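Metastasis-associated protein MTA1 (Homo sapiens, PDB 6G16) probably serves as a scaffold subunit of the NuRD chromatin-remodelling and deacetylase complex, recruiting a histone-binding partner protein through its R1 region. Local coordinates at residues E27-W32 and L40-A45. Numbering follows the deposited sequence.
Sequences EILRPW and LPINSA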
ATOM      1  N   GLU B  27       8.009 -14.829  26.388  1.00 59.08           N
ATOM      2  CA  GLU B  27       6.929 -15.695  26.903  1.00 63.06           C
ATOM      3  C   GLU B  27       5.765 -14.906  27.502  1.00 61.14           C
ATOM      4  O   GLU B  27       4.640 -15.411  27.574  1.00 60.66           O
ATOM      5  CB  GLU B  27       7.458 -16.704  27.946  1.00 66.37           C
ATOM      6  CG  GLU B  27       8.686 -17.531  27.554  1.00 70.70           C
ATOM      7  CD  GLU B  27       8.618 -18.149  26.164  1.00 75.11           C
ATOM      8  OE1 GLU B  27       7.479 -18.420  25.676  1.00 76.02           O
ATOM      9  OE2 GLU B  27       9.720 -18.365  25.574  1.00 75.31           O
ATOM     10  N   ILE B  28       6.047 -13.684  27.954  1.00 58.12           N
ATOM     11  CA  ILE B  28       5.023 -12.785  28.478  1.00 55.71           C
ATOM     12  C   ILE B  28       4.362 -11.961  27.364  1.00 53.95           C
ATOM     13  O   ILE B  28       3.145 -11.903  27.256  1.00 50.89           O
ATOM     14  CB  ILE B  28       5.611 -11.833  29.519  1.00 56.41           C
ATOM     15  CG1 ILE B  28       6.062 -12.665  30.736  1.00 59.38           C
ATOM     16  CG2 ILE B  28       4.561 -10.794  29.940  1.00 57.33           C
ATOM     17  CD1 ILE B  28       6.648 -11.867  31.898  1.00 61.04           C
ATOM     18  N   LEU B  29       5.184 -11.323  26.547  1.00 52.97           N
ATOM     19  CA  LEU B  29       4.712 -10.520  25.430  1.00 50.62           C
ATOM     20  C   LEU B  29       3.949 -11.322  24.384  1.00 49.41           C
ATOM     21  O   LEU B  29       2.908 -10.897  23.940  1.00 50.30           O
ATOM     22  CB  LEU B  29       5.905  -9.826  24.771  1.00 49.61           C
ATOM     23  CG  LEU B  29       5.663  -9.060  23.484  1.00 49.38           C
ATOM     24  CD1 LEU B  29       4.605  -7.979  23.659  1.00 50.35           C
ATOM     25  CD2 LEU B  29       6.987  -8.471  23.045  1.00 49.93           C
ATOM     26  N   ARG B  30       4.496 -12.457  23.976  1.00 51.46           N
ATOM     27  CA  ARG B  30       3.887 -13.347  22.982  1.00 52.58           C
ATOM     28  C   ARG B  30       3.668 -12.590  21.669  1.00 52.78           C
ATOM     29  O   ARG B  30       2.529 -12.375  21.259  1.00 56.82           O
ATOM     30  CB  ARG B  30       2.573 -13.959  23.516  1.00 52.22           C
ATOM     31  CG  ARG B  30       2.750 -14.818  24.754  1.00 52.24           C
ATOM     32  CD  ARG B  30       1.432 -15.038  25.466  1.00 53.60           C
ATOM     33  NE  ARG B  30       0.445 -15.707  24.617  1.00 53.89           N
ATOM     34  CZ  ARG B  30      -0.860 -15.429  24.575  1.00 54.74           C
ATOM     35  NH1 ARG B  30      -1.386 -14.463  25.332  1.00 56.48           N
ATOM     36  NH2 ARG B  30      -1.650 -16.105  23.736  1.00 54.99           N
ATOM     37  N   PRO B  31       4.758 -12.160  21.019  1.00 52.44           N
ATOM     38  CA  PRO B  31       4.671 -11.267  19.848  1.00 52.87           C
ATOM     39  C   PRO B  31       3.793 -11.777  18.713  1.00 52.71           C
ATOM     40  O   PRO B  31       3.114 -10.988  18.068  1.00 50.40           O
ATOM     41  CB  PRO B  31       6.134 -11.164  19.356  1.00 52.73           C
ATOM     42  CG  PRO B  31       6.988 -11.680  20.449  1.00 52.67           C
ATOM     43  CD  PRO B  31       6.138 -12.606  21.273  1.00 53.53           C
ATOM     44  N   TRP B  32       3.860 -13.080  18.459  1.00 54.84           N
ATOM     45  CA  TRP B  32       3.037 -13.757  17.452  1.00 56.48           C
ATOM     46  C   TRP B  32       1.544 -13.488  17.689  1.00 56.20           C
ATOM     47  O   TRP B  32       0.774 -13.280  16.740  1.00 60.68           O
ATOM     48  CB  TRP B  32       3.336 -15.270  17.425  1.00 59.59           C
ATOM     49  CG  TRP B  32       3.135 -15.990  18.762  1.00 62.22           C
ATOM     50  CD1 TRP B  32       1.974 -16.525  19.235  1.00 62.00           C
ATOM     51  CD2 TRP B  32       4.135 -16.226  19.783  1.00 62.51           C
ATOM     52  NE1 TRP B  32       2.186 -17.082  20.485  1.00 65.26           N
ATOM     53  CE2 TRP B  32       3.499 -16.908  20.842  1.00 62.79           C
ATOM     54  CE3 TRP B  32       5.504 -15.924  19.897  1.00 61.68           C
ATOM     55  CZ2 TRP B  32       4.181 -17.299  22.008  1.00 64.70           C
ATOM     56  CZ3 TRP B  32       6.180 -16.307  21.055  1.00 63.75           C
ATOM     57  CH2 TRP B  32       5.516 -16.991  22.094  1.00 64.73           C
ATOM     58  N   LEU B  40      -5.734  -5.140  22.029  1.00 47.18           N
ATOM     59  CA  LEU B  40      -5.590  -5.717  23.377  1.00 48.68           C
ATOM     60  C   LEU B  40      -4.451  -5.035  24.133  1.00 49.80           C
ATOM     61  O   LEU B  40      -3.364  -4.823  23.581  1.00 49.54           O
ATOM     62  CB  LEU B  40      -5.291  -7.196  23.339  1.00 50.08           C
ATOM     63  CG  LEU B  40      -6.503  -8.101  23.480  1.00 55.98           C
ATOM     64  CD1 LEU B  40      -7.245  -8.203  22.137  1.00 60.76           C
ATOM     65  CD2 LEU B  40      -6.029  -9.454  24.012  1.00 55.85           C
ATOM     66  N   PRO B  41      -4.693  -4.665  25.400  1.00 50.69           N
ATOM     67  CA  PRO B  41      -3.608  -4.100  26.181  1.00 50.29           C
ATOM     68  C   PRO B  41      -2.536  -5.135  26.425  1.00 51.46           C
ATOM     69  O   PRO B  41      -2.826  -6.194  26.937  1.00 56.04           O
ATOM     70  CB  PRO B  41      -4.278  -3.716  27.494  1.00 48.86           C
ATOM     71  CG  PRO B  41      -5.698  -3.494  27.146  1.00 48.95           C
ATOM     72  CD  PRO B  41      -6.004  -4.461  26.048  1.00 49.87           C
ATOM     73  N   ILE B  42      -1.318  -4.832  26.016  1.00 51.06           N
ATOM     74  CA  ILE B  42      -0.174  -5.660  26.325  1.00 49.91           C
ATOM     75  C   ILE B  42       0.201  -5.443  27.795  1.00 49.13           C
ATOM     76  O   ILE B  42       0.233  -4.317  28.273  1.00 45.54           O
ATOM     77  CB  ILE B  42       1.000  -5.290  25.390  1.00 49.81           C
ATOM     78  CG1 ILE B  42       0.663  -5.765  23.987  1.00 49.25           C
ATOM     79  CG2 ILE B  42       2.328  -5.891  25.875  1.00 50.56           C
ATOM     80  CD1 ILE B  42       1.578  -5.232  22.918  1.00 49.30           C
ATOM     81  N   ASN B  43       0.547  -6.516  28.485  1.00 49.90           N
ATOM     82  CA  ASN B  43       1.006  -6.444  29.874  1.00 49.81           C
ATOM     83  C   ASN B  43       2.415  -5.846  30.049  1.00 51.03           C
ATOM     84  O   ASN B  43       3.364  -6.528  30.438  1.00 49.59           O
ATOM     85  CB  ASN B  43       0.932  -7.839  30.470  1.00 51.34           C
ATOM     86  CG  ASN B  43       0.835  -7.843  31.982  1.00 52.39           C
ATOM     87  OD1 ASN B  43       1.192  -6.862  32.677  1.00 51.38           O
ATOM     88  ND2 ASN B  43       0.356  -8.983  32.515  1.00 51.72           N
ATOM     89  N   SER B  44       2.531  -4.547  29.796  1.00 55.10           N
ATOM     90  CA  SER B  44       3.825  -3.863  29.896  1.00 57.56           C
ATOM     91  C   SER B  44       4.438  -3.907  31.306  1.00 56.90           C
ATOM     92  O   SER B  44       5.650  -4.027  31.469  1.00 62.75           O
ATOM     93  CB  SER B  44       3.703  -2.405  29.416  1.00 57.41           C
ATOM     94  OG  SER B  44       3.236  -1.549  30.438  1.00 59.69           O
ATOM     95  N   ALA B  45       3.606  -3.788  32.327  1.00 56.86           N
ATOM     96  CA  ALA B  45       4.107  -3.872  33.712  1.00 59.06           C
ATOM     97  C   ALA B  45       4.897  -5.170  33.927  1.00 57.96           C
ATOM     98  O   ALA B  45       6.114  -5.139  34.218  1.00 57.39           O
ATOM     99  CB  ALA B  45       2.952  -3.764  34.718  1.00 58.61           C
TER
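The carbonyl O of Ile42 accepts a hydrogen bond from Ser44 N (2.8 Å), closing an inverse gamma turn centred on Asn43, and the side chain of Ile42 packs against Leu29. The turn leads directly into helix 44-53, with Asn43 as the N-cap: its OD1 reaches forward to Ala46 N, occupying an amide of the first turn. The facing segment ends helix 26-29 and, after a sharp break, starts helix 31-34.

The link between them is small and apolar. Leu29 meets Ile42 through one methyl, CD1, which lies 3.8 Å from Ile42 CG2, the close contact, and 4.2 Å from Ile42 CD1, the looser one. The two side chains meet at a slant. In Leu29, CG stands opposite the backbone N (chi1 173°), swinging the branch to where CD1 can reach Ile42. One residue before Leu29, Ile28 lies with CG2 4.5 Å from Asn43 O, a loose contact. Ile47 of helix 44-53 touches Ile28, Leu29 and Ile42, joining the two segments in one hydrophobic cluster between the helices.

Both segments also meet a chain of another protein in the assembly. In residues 40-45, an aromatic side chain of that protein packs on Ile42, while Ile42 N and Leu40 O each hydrogen-bond to a polar side chain of it, consistent with the R1 domain acting as a recruitment module.

Arg30 makes the break between the helices, leaving helical geometry with phi 58° and then serving as the N-cap of helix 31-34. Its CA sits 3.9 Å above one face of the Trp32 ring, nearer its edge than its centre.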